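COG3291: FOG: PKD repeat (Clostridium thermocellum, PDB 1WMX) serves as the family 30 carbohydrate-binding module of CelJ, a larger multidomain protein that probably degrades cellulose. Local coordinates at residues B[87-92]-B[136-141]; B[97-102]-B[122-127]; B[11-16]-B[173-178]; B[66-71]-B[156-161]. All blocks are in the same frame, centred on the assembly; numbering follows the deposited sequence.

Contact 1 of 4, residues B[87-92]-B[136-141]; sequences LEFDIK and VKIPLR
Phe-89 and Val-136 form the apolar centre of this antiparallel strand pair. The first torsion of Phe-89 (60°) sets CG between the backbone N and the carbonyl carbon, which folds the ring back beneath the chain so that both valine methyls reach it. CG1 of Val-136 lies 3.3 Å from CE1 of Phe-89, and CG2 of Val-136 meets CZ of the ring at 3.4 Å; the valine is nearly eclipsed (chi1 8°), so this closeness is either strain or doubtful methyl placement. At the ring edge, near its plane, stands CD1 of Ile-138, 4.0 Å from CE2 of Phe-89. Leu-87 lies alongside Ile-138, pointing the same way, with CD2 of Leu-87 4.1 Å from that same CD1. CG2 of Ile-91 closes the other end against CG1 of Val-136. Between the chains, Val-136 N donates to Phe-89 O (2.9 Å) and Ile-138 N to Leu-87 O (2.9 Å). The opposite face is polar: Glu-88 and Lys-137 run side by side, and CD of Glu-88 rests on CD of Lys-137 at 3.4 Å. Glu-88 OE1 and Lys-137 NZ stay 4.5 Å apart, beyond a salt bridge; that OE1 is hydrogen-bonded to Thr-178 OG1, and Lys-137 makes a cation-pi contact with Tyr-86. Strand 168-178 flanks strand 86-93 on its other side, and Ile-102 of strand 101-106, in the facing sheet, packs on Leu-87, Phe-89 and Ile-138.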
# COMPACT_ATOMS: atom_id res chain seq x y z
N LEU B 87 -13.82 -14.94 -1.37
CA LEU B 87 -13.28 -14.49 -2.65
C LEU B 87 -13.02 -15.80 -3.34
O LEU B 87 -12.16 -16.57 -2.91
CB LEU B 87 -11.97 -13.71 -2.46
CG LEU B 87 -11.09 -13.69 -3.72
CD1 LEU B 87 -11.72 -12.84 -4.84
CD2 LEU B 87 -9.69 -13.12 -3.43
N GLU B 88 -13.76 -16.08 -4.38
CA GLU B 88 -13.58 -17.36 -5.06
C GLU B 88 -13.09 -17.17 -6.49
O GLU B 88 -13.34 -16.14 -7.12
CB GLU B 88 -14.90 -18.13 -5.07
CG GLU B 88 -15.51 -18.26 -3.68
CD GLU B 88 -16.73 -19.16 -3.65
OE1 GLU B 88 -17.62 -19.00 -2.76
OE2 GLU B 88 -16.85 -20.08 -4.53
N PHE B 89 -12.38 -18.18 -6.95
CA PHE B 89 -11.81 -18.20 -8.30
C PHE B 89 -11.15 -19.56 -8.55
O PHE B 89 -10.85 -20.31 -7.63
CB PHE B 89 -10.77 -17.07 -8.43
CG PHE B 89 -9.61 -17.20 -7.43
CD1 PHE B 89 -8.51 -18.00 -7.72
CD2 PHE B 89 -9.64 -16.50 -6.22
CE1 PHE B 89 -7.45 -18.11 -6.81
CE2 PHE B 89 -8.59 -16.62 -5.30
CZ PHE B 89 -7.49 -17.42 -5.60
N ASP B 90 -10.93 -19.86 -9.81
CA ASP B 90 -10.24 -21.09 -10.20
C ASP B 90 -8.89 -20.64 -10.69
O ASP B 90 -8.77 -19.56 -11.27
CB ASP B 90 -10.99 -21.83 -11.29
CG ASP B 90 -12.38 -22.20 -10.86
OD1 ASP B 90 -13.37 -21.61 -11.41
OD2 ASP B 90 -12.54 -23.09 -9.97
N ILE B 91 -7.89 -21.46 -10.47
CA ILE B 91 -6.53 -21.12 -10.89
C ILE B 91 -5.74 -22.39 -11.22
O ILE B 91 -6.10 -23.49 -10.81
CB ILE B 91 -5.82 -20.38 -9.75
CG1 ILE B 91 -4.43 -19.88 -10.18
CG2 ILE B 91 -5.65 -21.28 -8.52
CD1 ILE B 91 -3.68 -19.11 -9.08
N LYS B 92 -4.67 -22.19 -11.97
CA LYS B 92 -3.75 -23.26 -12.37
C LYS B 92 -2.46 -22.59 -12.82
O LYS B 92 -2.48 -21.57 -13.51
CB LYS B 92 -4.36 -24.11 -13.50
CG LYS B 92 -4.11 -23.58 -14.90
CD LYS B 92 -4.50 -24.60 -15.96
CE LYS B 92 -4.17 -24.14 -17.37
NZ LYS B 92 -4.48 -25.16 -18.39
N VAL B 136 -10.48 -22.27 -5.57
CA VAL B 136 -10.07 -21.87 -4.22
C VAL B 136 -11.03 -20.82 -3.65
O VAL B 136 -11.62 -20.01 -4.38
CB VAL B 136 -8.63 -21.33 -4.24
CG1 VAL B 136 -8.10 -21.17 -5.67
CG2 VAL B 136 -8.50 -19.97 -3.54
N LYS B 137 -11.18 -20.86 -2.34
CA LYS B 137 -12.06 -19.93 -1.63
C LYS B 137 -11.28 -19.28 -0.50
O LYS B 137 -10.79 -19.96 0.40
CB LYS B 137 -13.28 -20.68 -1.06
CG LYS B 137 -14.07 -21.46 -2.11
CD LYS B 137 -15.53 -21.64 -1.73
CE LYS B 137 -15.71 -22.36 -0.39
NZ LYS B 137 -17.13 -22.54 -0.03
N ILE B 138 -10.96 -17.96 -0.71
CA ILE B 138 -10.40 -17.17 0.39
C ILE B 138 -11.56 -16.51 1.13
O ILE B 138 -12.41 -15.85 0.53
CB ILE B 138 -9.43 -16.16 -0.17
CG1 ILE B 138 -8.28 -16.86 -0.92
CG2 ILE B 138 -8.79 -15.29 0.90
CD1 ILE B 138 -7.29 -15.90 -1.54
N PRO B 139 -11.87 -16.48 2.32
CA PRO B 139 -12.76 -15.93 3.32
C PRO B 139 -12.38 -14.48 3.69
O PRO B 139 -11.34 -14.23 4.34
CB PRO B 139 -12.73 -16.87 4.47
CG PRO B 139 -11.61 -17.89 4.19
CD PRO B 139 -10.99 -17.60 2.87
N LEU B 140 -13.15 -13.94 3.31
CA LEU B 140 -13.18 -12.48 3.59
C LEU B 140 -12.81 -12.20 5.04
O LEU B 140 -11.96 -11.34 5.33
CB LEU B 140 -14.59 -11.92 3.32
CG LEU B 140 -14.99 -11.94 1.83
CD1 LEU B 140 -16.13 -10.97 1.50
CD2 LEU B 140 -13.85 -11.57 0.89
N ARG B 141 -13.55 -12.72 6.01
CA ARG B 141 -13.29 -12.37 7.42
C ARG B 141 -11.79 -12.59 7.73
O ARG B 141 -11.20 -11.87 8.55
CB ARG B 141 -14.20 -13.24 8.39
CG ARG B 141 -13.95 -14.79 8.28
CD ARG B 141 -14.94 -15.83 8.97
NE ARG B 141 -15.98 -16.31 8.17
CZ ARG B 141 -16.25 -17.18 7.19
NH1 ARG B 141 -15.43 -18.11 6.65
NH2 ARG B 141 -17.43 -17.04 6.60

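Contact 2 of 4, residues B[97-102]-B[122-127]; sequences GEDFVI and VISNYV
Ile-123 reaches from a short 3-10 turn into the chain that leads up to strand 101-106, and its side chain touches something at almost every carbon. CB lies 4.2 Å from CG2 of Ile-102. From there the two branches divide. CG2 projects over the middle of the Phe-100 ring, 4.2 Å from its centroid and only 6° off the ring normal, a CH-pi contact; the same methyl comes within 3.2 Å of OD1 of Asp-99. The other branch has CG1 anti to the backbone N (chi1 -172°), which carries CD1 along the ring to its rim, where it meets CZ of Phe-100 at 3.7 Å. Two backbone N-H groups of the turn are held by the facing chain. Ile-123 N gives a nearly straight bond to Phe-100 O (3.2 Å). Ser-124 N bonds to Asp-99 OD1 (2.9 Å), and this bond is clearly bent at the hydrogen (133°), although OD1 is met nearly end-on. The other carboxylate oxygen, OD2, forms a salt bridge with Arg-163, so Asp-99 is gripped from two directions and would probably stay ionised. Inside the turn, Asn-125 N bonds to Val-122 O and Tyr-126 N to Ile-123 O. The 3-10 turn follows edge strand 118-122 of the five-stranded sheet and lays Ile-123 against Phe-89 and Ile-91 of strand 86-93 in the facing sheet, at one end of the beta-sandwich fold of this module.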
# COMPACT_ATOMS: atom_id res chain seq x y z
N GLY B 97 3.15 -24.52 -7.85
CA GLY B 97 3.78 -23.97 -6.66
C GLY B 97 3.96 -22.46 -6.75
O GLY B 97 4.62 -21.85 -5.91
N GLU B 98 3.37 -21.86 -7.78
CA GLU B 98 3.44 -20.40 -7.94
C GLU B 98 2.82 -19.76 -6.70
O GLU B 98 1.86 -20.29 -6.13
CB GLU B 98 2.64 -19.93 -9.17
CG GLU B 98 3.22 -20.37 -10.51
CD GLU B 98 2.80 -21.77 -10.90
OE1 GLU B 98 3.21 -22.26 -11.99
OE2 GLU B 98 2.03 -22.44 -10.12
N ASP B 99 3.37 -18.65 -6.27
CA ASP B 99 2.85 -17.95 -5.09
C ASP B 99 3.04 -16.44 -5.24
O ASP B 99 3.98 -15.97 -5.87
CB ASP B 99 3.58 -18.45 -3.84
CG ASP B 99 2.92 -17.97 -2.56
OD1 ASP B 99 1.65 -18.04 -2.45
OD2 ASP B 99 3.63 -17.51 -1.62
N PHE B 100 2.11 -15.70 -4.64
CA PHE B 100 2.14 -14.23 -4.69
C PHE B 100 1.14 -13.66 -3.69
O PHE B 100 0.34 -14.39 -3.09
CB PHE B 100 1.79 -13.76 -6.11
CG PHE B 100 0.53 -14.40 -6.67
CD1 PHE B 100 -0.72 -13.93 -6.29
CD2 PHE B 100 0.63 -15.47 -7.56
CE1 PHE B 100 -1.88 -14.52 -6.79
CE2 PHE B 100 -0.54 -16.07 -8.07
CZ PHE B 100 -1.79 -15.59 -7.68
N VAL B 101 1.19 -12.35 -3.51
CA VAL B 101 0.29 -11.68 -2.56
C VAL B 101 -1.07 -11.42 -3.20
O VAL B 101 -1.18 -11.06 -4.37
CB VAL B 101 0.87 -10.35 -2.12
CG1 VAL B 101 -0.03 -9.67 -1.09
CG2 VAL B 101 2.26 -10.54 -1.51
N ILE B 102 -2.11 -11.60 -2.41
CA ILE B 102 -3.49 -11.38 -2.87
C ILE B 102 -4.29 -10.73 -1.74
O ILE B 102 -4.15 -11.12 -0.57
CB ILE B 102 -4.13 -12.72 -3.27
CG1 ILE B 102 -5.57 -12.52 -3.77
CG2 ILE B 102 -4.17 -13.70 -2.09
CD1 ILE B 102 -6.16 -13.74 -4.47
N VAL B 122 -1.04 -14.41 1.50
CA VAL B 122 -0.40 -15.12 0.38
C VAL B 122 -1.36 -16.20 -0.08
O VAL B 122 -2.01 -16.86 0.73
CB VAL B 122 0.93 -15.72 0.81
CG1 VAL B 122 1.91 -14.63 1.24
CG2 VAL B 122 0.77 -16.70 1.96
N ILE B 123 -1.44 -16.37 -1.38
CA ILE B 123 -2.37 -17.35 -1.94
C ILE B 123 -2.04 -18.79 -1.50
O ILE B 123 -2.92 -19.65 -1.42
CB ILE B 123 -2.39 -17.26 -3.45
CG1 ILE B 123 -3.50 -18.14 -4.03
CG2 ILE B 123 -1.05 -17.70 -4.06
CD1 ILE B 123 -3.80 -17.87 -5.49
N SER B 124 -0.76 -19.04 -1.22
CA SER B 124 -0.31 -20.38 -0.81
C SER B 124 -1.02 -20.85 0.47
O SER B 124 -1.12 -22.05 0.74
CB SER B 124 1.21 -20.39 -0.57
OG SER B 124 1.58 -19.36 0.34
N ASN B 125 -1.51 -19.89 1.24
CA ASN B 125 -2.22 -20.17 2.50
C ASN B 125 -3.60 -20.76 2.26
O ASN B 125 -4.28 -21.20 3.19
CB ASN B 125 -2.41 -18.90 3.32
CG ASN B 125 -1.14 -18.47 4.01
OD1 ASN B 125 -1.10 -17.41 4.64
ND2 ASN B 125 -0.08 -19.26 3.91
N TYR B 126 -4.03 -20.76 1.01
CA TYR B 126 -5.37 -21.27 0.71
C TYR B 126 -5.38 -22.29 -0.43
O TYR B 126 -6.41 -22.89 -0.73
CB TYR B 126 -6.28 -20.10 0.37
CG TYR B 126 -6.50 -19.21 1.58
CD1 TYR B 126 -7.43 -19.57 2.56
CD2 TYR B 126 -5.78 -18.02 1.73
CE1 TYR B 126 -7.63 -18.77 3.68
CE2 TYR B 126 -5.97 -17.22 2.86
CZ TYR B 126 -6.90 -17.59 3.83
OH TYR B 126 -7.10 -16.80 4.93
N VAL B 127 -4.23 -22.47 -1.05
CA VAL B 127 -4.12 -23.43 -2.15
C VAL B 127 -2.65 -23.69 -2.47
O VAL B 127 -1.78 -22.91 -2.09
CB VAL B 127 -4.80 -22.89 -3.41
CG1 VAL B 127 -4.07 -21.66 -3.97
CG2 VAL B 127 -4.85 -23.94 -4.53

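Contact 3 of 4, residues B[11-16]-B[173-178]; sequences VQIFKD and SDIKIT. With SO4 (sulfate ion), chain C.
A single carbonyl, O of Ile-175, receives two successive backbone N-H groups, from Ile-13 (2.7 Å) and Phe-14 (3.1 Å). This is a classic beta bulge: both residues stand opposite Ile-175, and the pairing between the antiparallel strands slips by one there. Ordinary pairing precedes it, Val-11 and Ile-177 exchanging two backbone bonds with their CB atoms 3.7 Å apart. The bulge lets Ile-13 and Phe-14 both bear on the apolar side of the contact. CB of Ile-13 meets CG2 of Ile-175 at 3.8 Å, and CD1 of Ile-13 meets CD1 of Ile-177, while CB of Phe-14 rests on CD1 of Ile-175. This side faces the sandwich interior, where Leu-158 of the other sheet packs on Ile-13 and Ile-175; on the far side of strand 168-178 runs strand 86-93. The polar face carries a tether. Gln-12 starts extended and then bends at chi2 (89°), so its amide turns back over the bulge. There NE2 of Gln-12 donates to Asp-174 OD2 (3.3 Å), the amide and carboxylate planes lying nearly coplanar at 13° to each other, and also to Phe-14 O of its own chain (2.7 Å). These two bonds would fix the rotation of the amide. The remaining carboxylate oxygen, OD1 of Asp-174, makes a long salt bridge with Lys-176 NZ. A water bridges the two chains, donating to Lys-15 O and accepting from Asp-174 N. On the outer edge of strand 11-14, a sulfate, probably from the crystallisation liquor, takes the backbone N-H of Gln-12 on its O2 at 3.0 Å.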
# COMPACT_ATOMS: atom_id res chain seq x y z
N VAL B 11 -20.50 -10.65 -6.47
CA VAL B 11 -19.80 -9.53 -7.08
C VAL B 11 -18.76 -10.16 -7.98
O VAL B 11 -17.76 -10.71 -7.51
CB VAL B 11 -19.13 -8.63 -6.03
CG1 VAL B 11 -18.33 -7.52 -6.71
CG2 VAL B 11 -20.19 -8.01 -5.12
N GLN B 12 -18.99 -10.10 -9.22
CA GLN B 12 -18.14 -10.70 -10.19
C GLN B 12 -16.98 -9.76 -10.55
O GLN B 12 -17.19 -8.59 -10.88
CB GLN B 12 -19.00 -10.94 -11.32
CG GLN B 12 -18.23 -11.62 -12.38
CD GLN B 12 -18.26 -13.13 -12.25
OE1 GLN B 12 -19.31 -13.69 -11.94
NE2 GLN B 12 -17.15 -13.81 -12.49
N ILE B 13 -15.73 -10.25 -10.46
CA ILE B 13 -14.57 -9.42 -10.73
C ILE B 13 -14.04 -9.71 -12.14
O ILE B 13 -13.65 -8.80 -12.87
CB ILE B 13 -13.47 -9.65 -9.67
CG1 ILE B 13 -14.01 -9.23 -8.30
CG2 ILE B 13 -12.23 -8.83 -10.00
CD1 ILE B 13 -13.08 -9.52 -7.14
N PHE B 14 -14.05 -10.98 -12.52
CA PHE B 14 -13.60 -11.39 -13.85
C PHE B 14 -14.44 -12.55 -14.32
O PHE B 14 -14.71 -13.48 -13.56
CB PHE B 14 -12.15 -11.85 -13.87
CG PHE B 14 -11.77 -12.55 -15.15
CD1 PHE B 14 -11.68 -11.85 -16.35
CD2 PHE B 14 -11.60 -13.94 -15.18
CE1 PHE B 14 -11.42 -12.52 -17.56
CE2 PHE B 14 -11.35 -14.61 -16.38
CZ PHE B 14 -11.26 -13.90 -17.57
N LYS B 15 -14.82 -12.51 -15.59
CA LYS B 15 -15.60 -13.59 -16.17
C LYS B 15 -15.06 -13.99 -17.53
O LYS B 15 -14.57 -15.11 -17.72
CB LYS B 15 -17.07 -13.18 -16.28
CG LYS B 15 -17.94 -14.26 -16.90
CD LYS B 15 -19.41 -14.01 -16.63
CE LYS B 15 -20.27 -15.17 -17.13
NZ LYS B 15 -21.71 -15.01 -16.75
N ASP B 16 -15.10 -13.07 -18.49
CA ASP B 16 -14.63 -13.40 -19.82
C ASP B 16 -13.96 -12.25 -20.58
O ASP B 16 -13.46 -12.46 -21.68
CB ASP B 16 -15.82 -13.90 -20.65
CG ASP B 16 -16.92 -12.87 -20.76
OD1 ASP B 16 -17.94 -13.16 -21.42
OD2 ASP B 16 -16.78 -11.77 -20.17
N SER B 173 -9.92 -17.78 -13.35
CA SER B 173 -11.21 -17.98 -13.99
C SER B 173 -12.30 -17.71 -12.97
O SER B 173 -12.10 -17.92 -11.77
CB SER B 173 -11.33 -19.41 -14.51
OG SER B 173 -12.61 -19.64 -15.07
N ASP B 174 -13.44 -17.22 -13.43
CA ASP B 174 -14.58 -16.97 -12.56
C ASP B 174 -14.22 -16.33 -11.22
O ASP B 174 -14.53 -16.88 -10.17
CB ASP B 174 -15.30 -18.31 -12.30
CG ASP B 174 -16.73 -18.14 -11.84
OD1 ASP B 174 -17.31 -19.12 -11.34
OD2 ASP B 174 -17.29 -17.04 -12.00
N ILE B 175 -13.58 -15.17 -11.26
CA ILE B 175 -13.21 -14.49 -10.03
C ILE B 175 -14.40 -13.68 -9.50
O ILE B 175 -14.94 -12.82 -10.20
CB ILE B 175 -12.03 -13.51 -10.25
CG1 ILE B 175 -10.83 -14.23 -10.87
CG2 ILE B 175 -11.61 -12.90 -8.91
CD1 ILE B 175 -9.67 -13.31 -11.21
N LYS B 176 -14.82 -13.97 -8.27
CA LYS B 176 -15.93 -13.23 -7.68
C LYS B 176 -16.02 -13.26 -6.16
O LYS B 176 -15.29 -13.98 -5.48
CB LYS B 176 -17.26 -13.65 -8.31
CG LYS B 176 -17.42 -15.12 -8.57
CD LYS B 176 -17.61 -15.91 -7.32
CE LYS B 176 -17.83 -17.38 -7.66
NZ LYS B 176 -19.00 -17.53 -8.57
N ILE B 177 -16.93 -12.44 -5.64
CA ILE B 177 -17.15 -12.31 -4.21
C ILE B 177 -18.52 -12.90 -3.87
O ILE B 177 -19.53 -12.49 -4.45
CB ILE B 177 -17.17 -10.83 -3.75
CG1 ILE B 177 -15.96 -10.07 -4.32
CG2 ILE B 177 -17.21 -10.75 -2.23
CD1 ILE B 177 -14.65 -10.30 -3.59
N THR B 178 -18.55 -13.86 -2.95
CA THR B 178 -19.81 -14.47 -2.54
C THR B 178 -20.12 -14.03 -1.11
O THR B 178 -19.21 -13.72 -0.34
CB THR B 178 -19.75 -16.01 -2.61
OG1 THR B 178 -18.62 -16.50 -1.87
CG2 THR B 178 -19.63 -16.47 -4.07
S SO4 C . -21.19 -7.21 -10.57
O1 SO4 C . -19.77 -6.81 -10.45
O2 SO4 C . -21.30 -8.67 -10.44
O3 SO4 C . -21.72 -6.79 -11.88
O4 SO4 C . -21.97 -6.55 -9.50
O HOH W 1 -14.39 -17.05 -16.11

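Contact 4 of 4, residues B[66-71]-B[156-161]; sequences SLLTLR and TCLVFS. With SO4 (sulfate ion), chain C.
Strands 64-69 and 155-161 are antiparallel neighbours in the five-stranded sheet, paired from Ser-66 with Phe-160 to Thr-69 with Cys-157. Ser-66 and Phe-160 exchange two backbone bonds, as do Leu-68 and Leu-158, with Leu-68 N to Leu-158 O at 2.9 Å. A further bond, Leu-70 N to Thr-156 O (2.9 Å), extends the pairing just past the strand end. On the face turned to the sandwich interior, Leu-68 and Leu-158 lie side by side. CD1 of Leu-68 is shared between CD2 of Leu-158 (3.9 Å) and CE1 of Phe-160 (3.8 Å). The Phe-160 ring also stacks on Phe-172 of the opposing sheet. Across strand 155-161, Thr-156 and Cys-157 both face Arg-105 of strand 101-106, making a classic beta bulge on the flank away from Leu-68. On the other sheet face, CD2 of Leu-67 touches CG1 of Val-159 at 3.7 Å, SG of Cys-157 meets CG2 of Thr-69 at 3.7 Å, and Tyr-113 of the second subunit packs on Leu-67. Beyond the strand, a water accepts from Arg-71 N and donates to Thr-156 O. Arg-71 curls back, bent at chi2, so that NH1 bonds to Leu-70 O (2.9 Å) and also donates to O1 of the sulfate, while its NH2 binds O4 of the sulfate at 3.0 Å.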
# COMPACT_ATOMS: atom_id res chain seq x y z
N SER B 66 -1.03 -5.78 -9.46
CA SER B 66 -2.17 -5.86 -10.36
C SER B 66 -3.41 -5.43 -9.60
O SER B 66 -3.76 -6.06 -8.60
CB SER B 66 -2.36 -7.27 -10.90
OG SER B 66 -3.49 -7.32 -11.76
N LEU B 67 -4.07 -4.37 -10.06
CA LEU B 67 -5.29 -3.89 -9.41
C LEU B 67 -6.48 -4.15 -10.32
O LEU B 67 -6.52 -3.72 -11.47
CB LEU B 67 -5.19 -2.39 -9.10
CG LEU B 67 -4.06 -1.94 -8.15
CD1 LEU B 67 -3.90 -0.44 -8.21
CD2 LEU B 67 -4.37 -2.38 -6.74
N LEU B 68 -7.46 -4.89 -9.81
CA LEU B 68 -8.67 -5.20 -10.56
C LEU B 68 -9.85 -4.53 -9.86
O LEU B 68 -10.27 -4.95 -8.78
CB LEU B 68 -8.87 -6.72 -10.63
CG LEU B 68 -7.72 -7.53 -11.24
CD1 LEU B 68 -8.01 -9.01 -11.09
CD2 LEU B 68 -7.51 -7.15 -12.70
N THR B 69 -10.40 -3.49 -10.47
CA THR B 69 -11.50 -2.76 -9.87
C THR B 69 -12.81 -3.54 -9.81
O THR B 69 -13.07 -4.41 -10.64
CB THR B 69 -11.77 -1.44 -10.63
OG1 THR B 69 -12.16 -1.74 -11.96
CG2 THR B 69 -10.51 -0.57 -10.68
N LEU B 70 -13.63 -3.21 -8.80
CA LEU B 70 -14.92 -3.85 -8.61
C LEU B 70 -15.99 -2.96 -9.23
O LEU B 70 -17.01 -3.44 -9.69
CB LEU B 70 -15.22 -4.02 -7.12
CG LEU B 70 -14.54 -5.17 -6.36
CD1 LEU B 70 -13.05 -5.18 -6.60
CD2 LEU B 70 -14.85 -5.01 -4.87
N ARG B 71 -15.73 -1.65 -9.23
CA ARG B 71 -16.66 -0.67 -9.78
C ARG B 71 -15.96 0.45 -10.55
O ARG B 71 -16.26 1.63 -10.35
CB ARG B 71 -17.50 -0.07 -8.65
CG ARG B 71 -18.56 -1.01 -8.08
CD ARG B 71 -19.69 -1.21 -9.07
NE ARG B 71 -20.79 -2.01 -8.53
CZ ARG B 71 -20.82 -3.34 -8.50
NH1 ARG B 71 -19.81 -4.04 -8.99
NH2 ARG B 71 -21.87 -3.97 -7.99
N THR B 156 -12.27 -0.77 -3.36
CA THR B 156 -12.17 -0.43 -4.78
C THR B 156 -11.61 -1.54 -5.65
O THR B 156 -12.11 -1.77 -6.73
CB THR B 156 -11.26 0.81 -5.05
OG1 THR B 156 -9.94 0.55 -4.56
CG2 THR B 156 -11.84 2.05 -4.40
N CYS B 157 -10.59 -2.27 -5.07
CA CYS B 157 -9.98 -3.25 -5.95
C CYS B 157 -9.50 -4.47 -5.21
O CYS B 157 -9.37 -4.50 -4.00
CB CYS B 157 -8.69 -2.72 -6.64
SG CYS B 157 -8.84 -1.03 -7.38
N LEU B 158 -9.37 -5.37 -5.96
CA LEU B 158 -8.71 -6.62 -5.64
C LEU B 158 -7.29 -6.42 -6.05
O LEU B 158 -7.02 -5.63 -6.99
CB LEU B 158 -9.43 -7.73 -6.40
CG LEU B 158 -8.61 -9.00 -6.60
CD1 LEU B 158 -8.33 -9.75 -5.30
CD2 LEU B 158 -9.29 -10.00 -7.52
N VAL B 159 -6.41 -7.11 -5.34
CA VAL B 159 -4.98 -6.94 -5.58
C VAL B 159 -4.23 -8.28 -5.62
O VAL B 159 -4.33 -9.11 -4.72
CB VAL B 159 -4.40 -6.07 -4.46
CG1 VAL B 159 -3.13 -5.33 -4.88
CG2 VAL B 159 -5.38 -4.98 -3.99
N PHE B 160 -3.24 -8.21 -6.60
CA PHE B 160 -2.26 -9.29 -6.76
C PHE B 160 -0.94 -8.53 -6.63
O PHE B 160 -0.82 -7.40 -7.11
CB PHE B 160 -2.31 -9.94 -8.15
CG PHE B 160 -3.60 -10.66 -8.44
CD1 PHE B 160 -4.06 -10.80 -9.75
CD2 PHE B 160 -4.37 -11.18 -7.40
CE1 PHE B 160 -5.26 -11.44 -10.02
CE2 PHE B 160 -5.58 -11.82 -7.67
CZ PHE B 160 -6.03 -11.95 -8.98
N SER B 161 0.06 -9.15 -6.01
CA SER B 161 1.32 -8.46 -5.83
C SER B 161 2.50 -9.40 -5.59
O SER B 161 2.33 -10.55 -5.16
CB SER B 161 1.18 -7.48 -4.66
OG SER B 161 2.30 -6.63 -4.59
S SO4 C . -21.19 -7.21 -10.57
O1 SO4 C . -19.77 -6.81 -10.45
O2 SO4 C . -21.30 -8.67 -10.44
O3 SO4 C . -21.72 -6.79 -11.88
O4 SO4 C . -21.97 -6.55 -9.50
O HOH W 2 -13.56 0.05 -8.18

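In the fold
From the N terminus, strand 11-14 opens the longest loop, which contact 3 closes 157 residues later on the last strand, 168-178. Within it, 66-71 pairs with 156-161 in contact 4; within that, 87-92 pairs with 136-141 in contact 1; innermost, contact 2 joins 97-102 to 122-127. The four loops enclose one another without crossing. Contacts 1 and 3 share one sheet through neighbouring strands 86-93 and 168-178; contacts 2 and 4 meet in the other through strands 101-106 and 155-161. Between the sheets, Leu-87 reaches Ile-102 and Leu-158, and Ile-13 reaches Leu-68, joining both halves of the sandwich. The sulfate touches contacts 3 and 4.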